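PDB 2Z6V: putative uncharacterized protein from Mycobacterium avium, which probably transfers a sulfuryl group from the nucleotide donor PAPS to an acceptor molecule, as members of the sulfotransferase family do. Local coordinates for residues 269-274 with 332-337; 273-278 with 401-406; 342-347 with 365-370. One frame throughout, in Å; residues are numbered along the deposited sequence.

Contact 1 of 3, residues 269-274 with 332-337; sequences IWAHRD and FHMYYH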
loop_
_atom_site.group_PDB
_atom_site.type_symbol
_atom_site.label_atom_id
_atom_site.label_comp_id
_atom_site.label_asym_id
_atom_site.label_seq_id
_atom_site.Cartn_x
_atom_site.Cartn_y
_atom_site.Cartn_z
ATOM N N ILE A 269 -8.560 -11.791 -0.192
ATOM C CA ILE A 269 -9.777 -11.049 0.096
ATOM C C ILE A 269 -9.837 -9.941 -0.939
ATOM O O ILE A 269 -9.020 -9.032 -0.919
ATOM C CB ILE A 269 -9.746 -10.397 1.492
ATOM C CG1 ILE A 269 -9.641 -11.468 2.577
ATOM C CG2 ILE A 269 -10.999 -9.560 1.699
ATOM C CD1 ILE A 269 -9.540 -10.902 3.960
ATOM N N TRP A 270 -10.785 -10.034 -1.859
ATOM C CA TRP A 270 -10.949 -9.030 -2.901
ATOM C C TRP A 270 -11.923 -7.969 -2.372
ATOM O O TRP A 270 -13.071 -8.280 -2.036
ATOM C CB TRP A 270 -11.516 -9.696 -4.159
ATOM C CG TRP A 270 -11.451 -8.871 -5.411
ATOM C CD1 TRP A 270 -11.441 -7.510 -5.503
ATOM C CD2 TRP A 270 -11.458 -9.363 -6.760
ATOM N NE1 TRP A 270 -11.446 -7.121 -6.825
ATOM C CE2 TRP A 270 -11.456 -8.239 -7.617
ATOM C CE3 TRP A 270 -11.468 -10.647 -7.327
ATOM C CZ2 TRP A 270 -11.464 -8.357 -9.015
ATOM C CZ3 TRP A 270 -11.476 -10.766 -8.722
ATOM C CH2 TRP A 270 -11.474 -9.624 -9.547
ATOM N N ALA A 271 -11.458 -6.724 -2.277
ATOM C CA ALA A 271 -12.290 -5.618 -1.779
ATOM C C ALA A 271 -12.993 -4.916 -2.937
ATOM O O ALA A 271 -12.354 -4.524 -3.907
ATOM C CB ALA A 271 -11.429 -4.623 -1.011
ATOM N N HIS A 272 -14.307 -4.753 -2.819
ATOM C CA HIS A 272 -15.097 -4.123 -3.874
ATOM C C HIS A 272 -15.787 -2.825 -3.478
ATOM O O HIS A 272 -16.068 -2.573 -2.304
ATOM C CB HIS A 272 -16.170 -5.095 -4.377
ATOM C CG HIS A 272 -15.622 -6.384 -4.899
ATOM N ND1 HIS A 272 -14.924 -6.468 -6.085
ATOM C CD2 HIS A 272 -15.644 -7.636 -4.383
ATOM C CE1 HIS A 272 -14.539 -7.718 -6.276
ATOM N NE2 HIS A 272 -14.961 -8.445 -5.257
ATOM N N ARG A 273 -16.072 -2.015 -4.489
ATOM C CA ARG A 273 -16.759 -0.747 -4.306
ATOM C C ARG A 273 -17.068 -0.166 -5.677
ATOM O O ARG A 273 -16.451 -0.552 -6.675
ATOM C CB ARG A 273 -15.895 0.242 -3.515
ATOM C CG ARG A 273 -16.591 1.577 -3.279
ATOM C CD ARG A 273 -15.842 2.478 -2.310
ATOM N NE ARG A 273 -16.594 3.698 -2.032
ATOM C CZ ARG A 273 -16.194 4.667 -1.211
ATOM N NH1 ARG A 273 -15.034 4.570 -0.571
ATOM N NH2 ARG A 273 -16.960 5.734 -1.023
ATOM N N ASP A 274 -18.043 0.740 -5.716
ATOM C CA ASP A 274 -18.445 1.429 -6.940
ATOM C C ASP A 274 -17.159 1.835 -7.671
ATOM O O ASP A 274 -16.391 2.655 -7.173
ATOM C CB ASP A 274 -19.249 2.675 -6.555
ATOM C CG ASP A 274 -19.821 3.400 -7.749
ATOM O OD1 ASP A 274 -19.120 3.514 -8.781
ATOM O OD2 ASP A 274 -20.977 3.871 -7.638
ATOM N N PHE A 332 -12.392 -14.099 -1.285
ATOM C CA PHE A 332 -13.491 -13.769 -0.396
ATOM C C PHE A 332 -13.872 -12.389 -0.902
ATOM O O PHE A 332 -12.999 -11.551 -1.113
ATOM C CB PHE A 332 -13.080 -13.649 1.072
ATOM C CG PHE A 332 -14.227 -13.257 1.957
ATOM C CD1 PHE A 332 -15.081 -14.226 2.478
ATOM C CD2 PHE A 332 -14.546 -11.913 2.147
ATOM C CE1 PHE A 332 -16.239 -13.863 3.164
ATOM C CE2 PHE A 332 -15.704 -11.537 2.831
ATOM C CZ PHE A 332 -16.553 -12.514 3.339
ATOM N N HIS A 333 -15.155 -12.135 -1.110
ATOM C CA HIS A 333 -15.525 -10.825 -1.615
ATOM C C HIS A 333 -16.088 -9.894 -0.571
ATOM O O HIS A 333 -17.162 -10.109 -0.018
ATOM C CB HIS A 333 -16.471 -10.966 -2.805
ATOM C CG HIS A 333 -15.838 -11.660 -3.965
ATOM N ND1 HIS A 333 -16.228 -12.913 -4.387
ATOM C CD2 HIS A 333 -14.770 -11.321 -4.723
ATOM C CE1 HIS A 333 -15.423 -13.317 -5.354
ATOM N NE2 HIS A 333 -14.529 -12.370 -5.576
ATOM N N MET A 334 -15.327 -8.847 -0.310
ATOM C CA MET A 334 -15.702 -7.852 0.670
ATOM C C MET A 334 -16.220 -6.611 -0.050
ATOM O O MET A 334 -15.476 -5.928 -0.753
ATOM C CB MET A 334 -14.486 -7.523 1.524
ATOM C CG MET A 334 -14.735 -6.528 2.615
ATOM S SD MET A 334 -13.199 -6.288 3.486
ATOM C CE MET A 334 -12.316 -5.206 2.331
ATOM N N TYR A 335 -17.507 -6.337 0.123
ATOM C CA TYR A 335 -18.146 -5.195 -0.511
ATOM C C TYR A 335 -18.195 -3.999 0.421
ATOM O O TYR A 335 -18.487 -4.131 1.610
ATOM C CB TYR A 335 -19.568 -5.565 -0.938
ATOM C CG TYR A 335 -19.622 -6.631 -2.009
ATOM C CD1 TYR A 335 -19.579 -6.292 -3.363
ATOM C CD2 TYR A 335 -19.687 -7.983 -1.670
ATOM C CE1 TYR A 335 -19.604 -7.279 -4.357
ATOM C CE2 TYR A 335 -19.709 -8.975 -2.651
ATOM C CZ TYR A 335 -19.669 -8.619 -3.990
ATOM O OH TYR A 335 -19.705 -9.601 -4.957
ATOM N N TYR A 336 -17.902 -2.829 -0.130
ATOM C CA TYR A 336 -17.928 -1.591 0.637
ATOM C C TYR A 336 -19.289 -1.398 1.308
ATOM O O TYR A 336 -19.369 -1.065 2.495
ATOM C CB TYR A 336 -17.647 -0.406 -0.285
ATOM C CG TYR A 336 -17.778 0.933 0.390
ATOM C CD1 TYR A 336 -16.910 1.303 1.415
ATOM C CD2 TYR A 336 -18.778 1.830 0.014
ATOM C CE1 TYR A 336 -17.034 2.540 2.051
ATOM C CE2 TYR A 336 -18.911 3.066 0.645
ATOM C CZ TYR A 336 -18.034 3.413 1.660
ATOM O OH TYR A 336 -18.146 4.638 2.276
ATOM N N HIS A 337 -20.358 -1.617 0.549
ATOM C CA HIS A 337 -21.687 -1.436 1.092
ATOM C C HIS A 337 -22.001 -2.385 2.241
ATOM O O HIS A 337 -22.787 -2.050 3.117
ATOM C CB HIS A 337 -22.754 -1.539 -0.010
ATOM C CG HIS A 337 -22.841 -2.882 -0.674
ATOM N ND1 HIS A 337 -22.188 -3.176 -1.853
ATOM C CD2 HIS A 337 -23.544 -3.993 -0.347
ATOM C CE1 HIS A 337 -22.488 -4.406 -2.225
ATOM N NE2 HIS A 337 -23.309 -4.923 -1.329
#
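H272 and M334 meet where two neighbouring parallel strands, 267-272 and 331-335, join in the five-stranded parallel sheet of this sulfotransferase fold; strand 331-335 is the outermost one within the chain on its side. W270 N donates to F332 O, M334 N to W270 O at 2.9 Å, and H272 N to M334 O. The pairing runs one residue beyond the strand: Y336 N, already in the helix, donates to H272 O, approaching 31° out of the carbonyl plane.

The M334 side chain shares a face with A271 and I269. Its chain is extended as far as SD and then bends (chi3 77°), which brings CE to 3.5 Å from A271 CB; the small alanine leaves room for that methyl. Nearer the backbone, M334 CB packs on I269 CG2.

On the other face the aromatic residues W270, H272, H333 and Y335 cluster. H272 CD2 lies over one face of the Y335 ring, near its rim, while H272 ND1 hydrogen-bonds to Y402 OH, so a histidine serves both packing and polarity here.

Past the strand ends, R273 runs extended alongside Y336. Its guanidinium, salt-bridged through NE to E411, stacks flat on the phenol, the planes 11° apart, and R273 CZ sits 3.8 Å from the Y336 ring centroid.

Contact 2 of 3, residues 273-278 with 401-406; sequences RDPYKA and EYLDTF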
loop_
_atom_site.group_PDB
_atom_site.type_symbol
_atom_site.label_atom_id
_atom_site.label_comp_id
_atom_site.label_asym_id
_atom_site.label_seq_id
_atom_site.Cartn_x
_atom_site.Cartn_y
_atom_site.Cartn_z
ATOM N N ARG A 273 -16.072 -2.015 -4.489
ATOM C CA ARG A 273 -16.759 -0.747 -4.306
ATOM C C ARG A 273 -17.068 -0.166 -5.677
ATOM O O ARG A 273 -16.451 -0.552 -6.675
ATOM C CB ARG A 273 -15.895 0.242 -3.515
ATOM C CG ARG A 273 -16.591 1.577 -3.279
ATOM C CD ARG A 273 -15.842 2.478 -2.310
ATOM N NE ARG A 273 -16.594 3.698 -2.032
ATOM C CZ ARG A 273 -16.194 4.667 -1.211
ATOM N NH1 ARG A 273 -15.034 4.570 -0.571
ATOM N NH2 ARG A 273 -16.960 5.734 -1.023
ATOM N N ASP A 274 -18.043 0.740 -5.716
ATOM C CA ASP A 274 -18.445 1.429 -6.940
ATOM C C ASP A 274 -17.159 1.835 -7.671
ATOM O O ASP A 274 -16.391 2.655 -7.173
ATOM C CB ASP A 274 -19.249 2.675 -6.555
ATOM C CG ASP A 274 -19.821 3.400 -7.749
ATOM O OD1 ASP A 274 -19.120 3.514 -8.781
ATOM O OD2 ASP A 274 -20.977 3.871 -7.638
ATOM N N PRO A 275 -16.907 1.263 -8.858
ATOM C CA PRO A 275 -15.697 1.583 -9.633
ATOM C C PRO A 275 -15.596 3.026 -10.131
ATOM O O PRO A 275 -14.497 3.575 -10.234
ATOM C CB PRO A 275 -15.750 0.581 -10.783
ATOM C CG PRO A 275 -17.231 0.429 -11.004
ATOM C CD PRO A 275 -17.764 0.314 -9.590
ATOM N N TYR A 276 -16.739 3.630 -10.451
ATOM C CA TYR A 276 -16.761 5.008 -10.935
ATOM C C TYR A 276 -16.349 5.928 -9.788
ATOM O O TYR A 276 -15.558 6.859 -9.972
ATOM C CB TYR A 276 -18.166 5.372 -11.427
ATOM C CG TYR A 276 -18.724 4.399 -12.446
ATOM C CD1 TYR A 276 -18.035 4.124 -13.623
ATOM C CD2 TYR A 276 -19.943 3.751 -12.229
ATOM C CE1 TYR A 276 -18.542 3.232 -14.564
ATOM C CE2 TYR A 276 -20.462 2.855 -13.166
ATOM C CZ TYR A 276 -19.756 2.605 -14.329
ATOM O OH TYR A 276 -20.263 1.747 -15.275
ATOM N N LYS A 277 -16.881 5.648 -8.601
ATOM C CA LYS A 277 -16.576 6.429 -7.414
ATOM C C LYS A 277 -15.083 6.298 -7.109
ATOM O O LYS A 277 -14.365 7.293 -6.986
ATOM C CB LYS A 277 -17.394 5.901 -6.237
ATOM C CG LYS A 277 -17.828 6.944 -5.218
ATOM C CD LYS A 277 -16.666 7.576 -4.486
ATOM C CE LYS A 277 -17.161 8.539 -3.410
ATOM N NZ LYS A 277 -16.037 9.176 -2.660
ATOM N N ALA A 278 -14.617 5.060 -7.003
ATOM C CA ALA A 278 -13.223 4.797 -6.702
ATOM C C ALA A 278 -12.265 5.474 -7.677
ATOM O O ALA A 278 -11.180 5.892 -7.286
ATOM C CB ALA A 278 -12.973 3.297 -6.684
ATOM N N GLU A 401 -17.231 -5.891 -17.454
ATOM C CA GLU A 401 -17.142 -7.259 -16.956
ATOM C C GLU A 401 -17.202 -7.247 -15.438
ATOM O O GLU A 401 -18.022 -7.925 -14.831
ATOM C CB GLU A 401 -15.829 -7.910 -17.395
ATOM C CG GLU A 401 -15.787 -9.417 -17.169
ATOM C CD GLU A 401 -14.373 -9.978 -17.133
ATOM O OE1 GLU A 401 -13.505 -9.495 -17.896
ATOM O OE2 GLU A 401 -14.135 -10.920 -16.342
ATOM N N TYR A 402 -16.317 -6.460 -14.840
ATOM C CA TYR A 402 -16.231 -6.322 -13.395
ATOM C C TYR A 402 -17.595 -6.141 -12.729
ATOM O O TYR A 402 -17.938 -6.861 -11.789
ATOM C CB TYR A 402 -15.334 -5.131 -13.056
ATOM C CG TYR A 402 -15.113 -4.926 -11.576
ATOM C CD1 TYR A 402 -14.453 -5.888 -10.817
ATOM C CD2 TYR A 402 -15.550 -3.764 -10.937
ATOM C CE1 TYR A 402 -14.230 -5.702 -9.461
ATOM C CE2 TYR A 402 -15.332 -3.570 -9.579
ATOM C CZ TYR A 402 -14.670 -4.544 -8.849
ATOM O OH TYR A 402 -14.436 -4.374 -7.505
ATOM N N LEU A 403 -18.367 -5.169 -13.204
ATOM C CA LEU A 403 -19.682 -4.908 -12.627
ATOM C C LEU A 403 -20.637 -6.040 -12.946
ATOM O O LEU A 403 -21.605 -6.273 -12.221
ATOM C CB LEU A 403 -20.254 -3.585 -13.151
ATOM C CG LEU A 403 -19.592 -2.316 -12.609
ATOM C CD1 LEU A 403 -20.101 -1.103 -13.358
ATOM C CD2 LEU A 403 -19.879 -2.194 -11.121
ATOM N N ASP A 404 -20.353 -6.756 -14.027
ATOM C CA ASP A 404 -21.204 -7.856 -14.431
ATOM C C ASP A 404 -20.970 -9.119 -13.613
ATOM O O ASP A 404 -21.904 -9.882 -13.353
ATOM C CB ASP A 404 -20.999 -8.166 -15.909
ATOM C CG ASP A 404 -21.922 -9.250 -16.394
ATOM O OD1 ASP A 404 -23.153 -9.038 -16.339
ATOM O OD2 ASP A 404 -21.419 -10.314 -16.817
ATOM N N THR A 405 -19.730 -9.350 -13.201
ATOM C CA THR A 405 -19.439 -10.541 -12.425
ATOM C C THR A 405 -19.626 -10.351 -10.919
ATOM O O THR A 405 -19.890 -11.312 -10.199
ATOM C CB THR A 405 -18.007 -11.066 -12.728
ATOM O OG1 THR A 405 -17.277 -11.230 -11.507
ATOM C CG2 THR A 405 -17.271 -10.122 -13.639
ATOM N N PHE A 406 -19.509 -9.114 -10.446
ATOM C CA PHE A 406 -19.662 -8.821 -9.022
ATOM C C PHE A 406 -20.841 -7.890 -8.760
ATOM O O PHE A 406 -20.985 -6.857 -9.407
ATOM C CB PHE A 406 -18.376 -8.200 -8.476
ATOM C CG PHE A 406 -17.194 -9.120 -8.530
ATOM C CD1 PHE A 406 -17.169 -10.282 -7.770
ATOM C CD2 PHE A 406 -16.104 -8.827 -9.344
ATOM C CE1 PHE A 406 -16.076 -11.144 -7.818
ATOM C CE2 PHE A 406 -15.000 -9.684 -9.401
ATOM C CZ PHE A 406 -14.987 -10.845 -8.634
#
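L403 reaches out from the last turns of helix 392-405 and rests its forked end on the start of helix 275-285. One branch meets the proline: L403 CD2 lies 3.6 Å from P275 CD and also touches P275 CG. The other meets the tyrosine, with L403 CD1 at 3.8 Å from Y276 CZ. The leucine is thus a blunt knob set in the shallow angle between the puckered pyrrolidine ring of P275 and the end of a phenol. Its CG stands anti to the carbonyl carbon (chi1 -72°), and this turn carries both methyls across to the other helix.

Beside it, Y402 supplies a second, broader bump. P275 CB lies 4.3 Å from Y402 CE2, and the backbone O of R273 lies at the edge of the phenol ring, near its plane. The far end of Y402 passes the proline, and its OH is hydrogen-bonded to H272 ND1, on strand 267-272. F399, one turn earlier on the same helix, also touches P275, while V392, L395 and Q396 border Y276.

The shape of the first helix start is fixed from within. D274 is the N-cap: its OD1 takes K277 N at 3.1 Å, met 62° out of the carboxylate plane, and Y276 N more weakly. Its OD2 is bonded to Y383 OH and E411 N. Proline suits the position after the cap, where a helix needs no backbone N-H from it and where its rigid ring gives a firm surface for leucine.

No hydrogen bond crosses between the two segments. Between the segments themselves the contact is mainly apolar packing. D274 is satisfied by the helix start it caps and by Y383 and E411, and the Y402 hydroxyl by H272, just before the first segment.

Contact 3 of 3, residues 342-347 with 365-370; sequences DPMDVM and RMRNWL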
loop_
_atom_site.group_PDB
_atom_site.type_symbol
_atom_site.label_atom_id
_atom_site.label_comp_id
_atom_site.label_asym_id
_atom_site.label_seq_id
_atom_site.Cartn_x
_atom_site.Cartn_y
_atom_site.Cartn_z
ATOM N N ASP A 342 -22.887 -3.518 8.015
ATOM C CA ASP A 342 -22.653 -4.492 9.069
ATOM C C ASP A 342 -21.306 -5.195 8.939
ATOM O O ASP A 342 -21.211 -6.305 8.415
ATOM C CB ASP A 342 -23.792 -5.516 9.075
ATOM C CG ASP A 342 -23.763 -6.413 10.294
ATOM O OD1 ASP A 342 -23.021 -6.095 11.255
ATOM O OD2 ASP A 342 -24.494 -7.429 10.292
ATOM N N PRO A 343 -20.240 -4.548 9.430
ATOM C CA PRO A 343 -18.886 -5.098 9.377
ATOM C C PRO A 343 -18.700 -6.395 10.171
ATOM O O PRO A 343 -18.000 -7.305 9.717
ATOM C CB PRO A 343 -18.031 -3.950 9.913
ATOM C CG PRO A 343 -18.958 -3.266 10.867
ATOM C CD PRO A 343 -20.239 -3.227 10.080
ATOM N N MET A 344 -19.315 -6.481 11.349
ATOM C CA MET A 344 -19.186 -7.683 12.166
ATOM C C MET A 344 -19.690 -8.911 11.427
ATOM O O MET A 344 -19.173 -10.013 11.616
ATOM C CB MET A 344 -19.937 -7.532 13.492
ATOM C CG MET A 344 -19.184 -6.722 14.528
ATOM S SD MET A 344 -17.450 -7.234 14.662
ATOM C CE MET A 344 -17.571 -8.665 15.730
ATOM N N ASP A 345 -20.702 -8.729 10.584
ATOM C CA ASP A 345 -21.229 -9.850 9.819
ATOM C C ASP A 345 -20.170 -10.319 8.830
ATOM O O ASP A 345 -19.941 -11.522 8.676
ATOM C CB ASP A 345 -22.487 -9.459 9.050
ATOM C CG ASP A 345 -23.012 -10.600 8.194
ATOM O OD1 ASP A 345 -23.246 -11.699 8.744
ATOM O OD2 ASP A 345 -23.184 -10.405 6.973
ATOM N N VAL A 346 -19.530 -9.365 8.158
ATOM C CA VAL A 346 -18.484 -9.692 7.200
ATOM C C VAL A 346 -17.347 -10.461 7.872
ATOM O O VAL A 346 -16.845 -11.436 7.320
ATOM C CB VAL A 346 -17.891 -8.427 6.546
ATOM C CG1 VAL A 346 -16.747 -8.815 5.626
ATOM C CG2 VAL A 346 -18.966 -7.689 5.754
ATOM N N MET A 347 -16.956 -10.035 9.070
ATOM C CA MET A 347 -15.869 -10.686 9.785
ATOM C C MET A 347 -16.146 -12.159 10.063
ATOM O O MET A 347 -15.302 -13.018 9.796
ATOM C CB MET A 347 -15.578 -9.949 11.097
ATOM C CG MET A 347 -15.213 -8.466 10.927
ATOM S SD MET A 347 -13.889 -8.132 9.704
ATOM C CE MET A 347 -12.484 -8.947 10.465
ATOM N N ARG A 365 -13.169 -7.348 21.013
ATOM C CA ARG A 365 -12.197 -6.316 20.637
ATOM C C ARG A 365 -12.649 -5.645 19.353
ATOM O O ARG A 365 -12.521 -4.428 19.197
ATOM C CB ARG A 365 -10.803 -6.920 20.435
ATOM C CG ARG A 365 -10.251 -7.625 21.663
ATOM C CD ARG A 365 -8.827 -8.092 21.451
ATOM N NE ARG A 365 -8.316 -8.843 22.597
ATOM C CZ ARG A 365 -8.550 -10.137 22.823
ATOM N NH1 ARG A 365 -9.291 -10.841 21.974
ATOM N NH2 ARG A 365 -8.040 -10.734 23.900
ATOM N N MET A 366 -13.185 -6.440 18.433
ATOM C CA MET A 366 -13.665 -5.899 17.173
ATOM C C MET A 366 -14.837 -4.953 17.414
ATOM O O MET A 366 -14.925 -3.893 16.795
ATOM C CB MET A 366 -14.100 -7.022 16.235
ATOM C CG MET A 366 -13.010 -8.011 15.925
ATOM S SD MET A 366 -13.475 -9.047 14.546
ATOM C CE MET A 366 -11.890 -9.711 14.047
ATOM N N ARG A 367 -15.734 -5.350 18.313
ATOM C CA ARG A 367 -16.904 -4.541 18.649
ATOM C C ARG A 367 -16.483 -3.276 19.378
ATOM O O ARG A 367 -17.031 -2.198 19.146
ATOM C CB ARG A 367 -17.863 -5.347 19.519
ATOM C CG ARG A 367 -18.889 -6.120 18.727
ATOM C CD ARG A 367 -19.490 -7.225 19.563
ATOM N NE ARG A 367 -20.634 -7.841 18.900
ATOM C CZ ARG A 367 -21.120 -9.037 19.218
ATOM N NH1 ARG A 367 -20.547 -9.746 20.186
ATOM N NH2 ARG A 367 -22.184 -9.518 18.580
ATOM N N ASN A 368 -15.501 -3.416 20.260
ATOM C CA ASN A 368 -15.002 -2.274 21.003
ATOM C C ASN A 368 -14.360 -1.273 20.052
ATOM O O ASN A 368 -14.457 -0.060 20.263
ATOM C CB ASN A 368 -13.977 -2.717 22.041
ATOM C CG ASN A 368 -13.154 -1.559 22.564
ATOM O OD1 ASN A 368 -13.695 -0.587 23.088
ATOM N ND2 ASN A 368 -11.835 -1.652 22.413
ATOM N N TRP A 369 -13.703 -1.778 19.009
ATOM C CA TRP A 369 -13.057 -0.906 18.043
ATOM C C TRP A 369 -14.101 -0.128 17.253
ATOM O O TRP A 369 -13.998 1.088 17.117
ATOM C CB TRP A 369 -12.183 -1.711 17.076
ATOM C CG TRP A 369 -11.279 -0.838 16.256
ATOM C CD1 TRP A 369 -10.043 -0.371 16.612
ATOM C CD2 TRP A 369 -11.590 -0.226 15.001
ATOM N NE1 TRP A 369 -9.571 0.501 15.661
ATOM C CE2 TRP A 369 -10.500 0.609 14.660
ATOM C CE3 TRP A 369 -12.687 -0.297 14.130
ATOM C CZ2 TRP A 369 -10.475 1.369 13.487
ATOM C CZ3 TRP A 369 -12.665 0.458 12.961
ATOM C CH2 TRP A 369 -11.563 1.282 12.650
ATOM N N LEU A 370 -15.108 -0.826 16.737
ATOM C CA LEU A 370 -16.168 -0.191 15.952
ATOM C C LEU A 370 -16.941 0.866 16.739
ATOM O O LEU A 370 -17.360 1.888 16.190
ATOM C CB LEU A 370 -17.154 -1.245 15.447
ATOM C CG LEU A 370 -16.692 -2.148 14.309
ATOM C CD1 LEU A 370 -17.614 -3.355 14.194
ATOM C CD2 LEU A 370 -16.663 -1.341 13.016
#
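M344 and M366 face each other between helices 343-353 and 360-371, whose segments 343-347 and 365-370 run roughly antiparallel (152° between their directions). The axes of these two segments are 11.1 Å apart at their nearest, a wide spacing that suits the long, flexible methionines reaching across it.

The thioether contacts come first. M344 bends at both later torsions (chi2 -47°, chi3 -82°), laying its SD 3.7 Å from M366 CB and its CE beside the same atom. M366 takes the opposite shape, extended beyond CG, so that its methyl travels on to M347: the two CE atoms, M366 CE and M347 CE, are 3.7 Å apart. M366 SD lies alongside the CB and CG of M347. Helix 120-126 borders this end, with I122, L125 and L126 against M347 and L125 also against M366.

Purely hydrocarbon packing occupies the start of helix 343-353. L370, one turn on from M366, offers both methyls to the proline ring: P343 CG is 3.6 Å from L370 CD1 and 3.7 Å from L370 CD2. The first of these methyls also touches M344 CG, so P343 and M344 together make the seat for the leucine.

At the outer border R367 contributes its aliphatic stem. The M344 side chain crosses it at about a right angle, with M344 CE 4.1 Å from R367 CG. The charged end lies at the exposed surface, where its ion pair with E363 is long and weak and R348 lies close by as a like charge.

No hydrogen bond or salt bridge links the two segments. The methionine side chains are flexible and unbranched and carry a polarisable sulfur, so they can mould to one another, and the two helices are joined by dispersion and by the burial of apolar surface.

How the contacts relate
Following the chain from the N terminus, strand 267-272 leads into R273 and D274, which belong to both contact 1 and contact 2. Contact 1 closes the shorter loop, a largely helical excursion that returns as edge strand 331-335. Contact 3 comes next in series, a local closure between helices 343-353 and 360-371. Contact 2 closes last, bringing helix 392-405 back to the start of helix 275-285, and contact 3 is nested inside its loop. Contacts 1 and 2 adjoin through the H272-Y402 hydrogen bond and through F406, which packs on W270. Contacts 1 and 3 meet more lightly where F332 touches V346, while contacts 2 and 3 lie about 25 Å apart between centres.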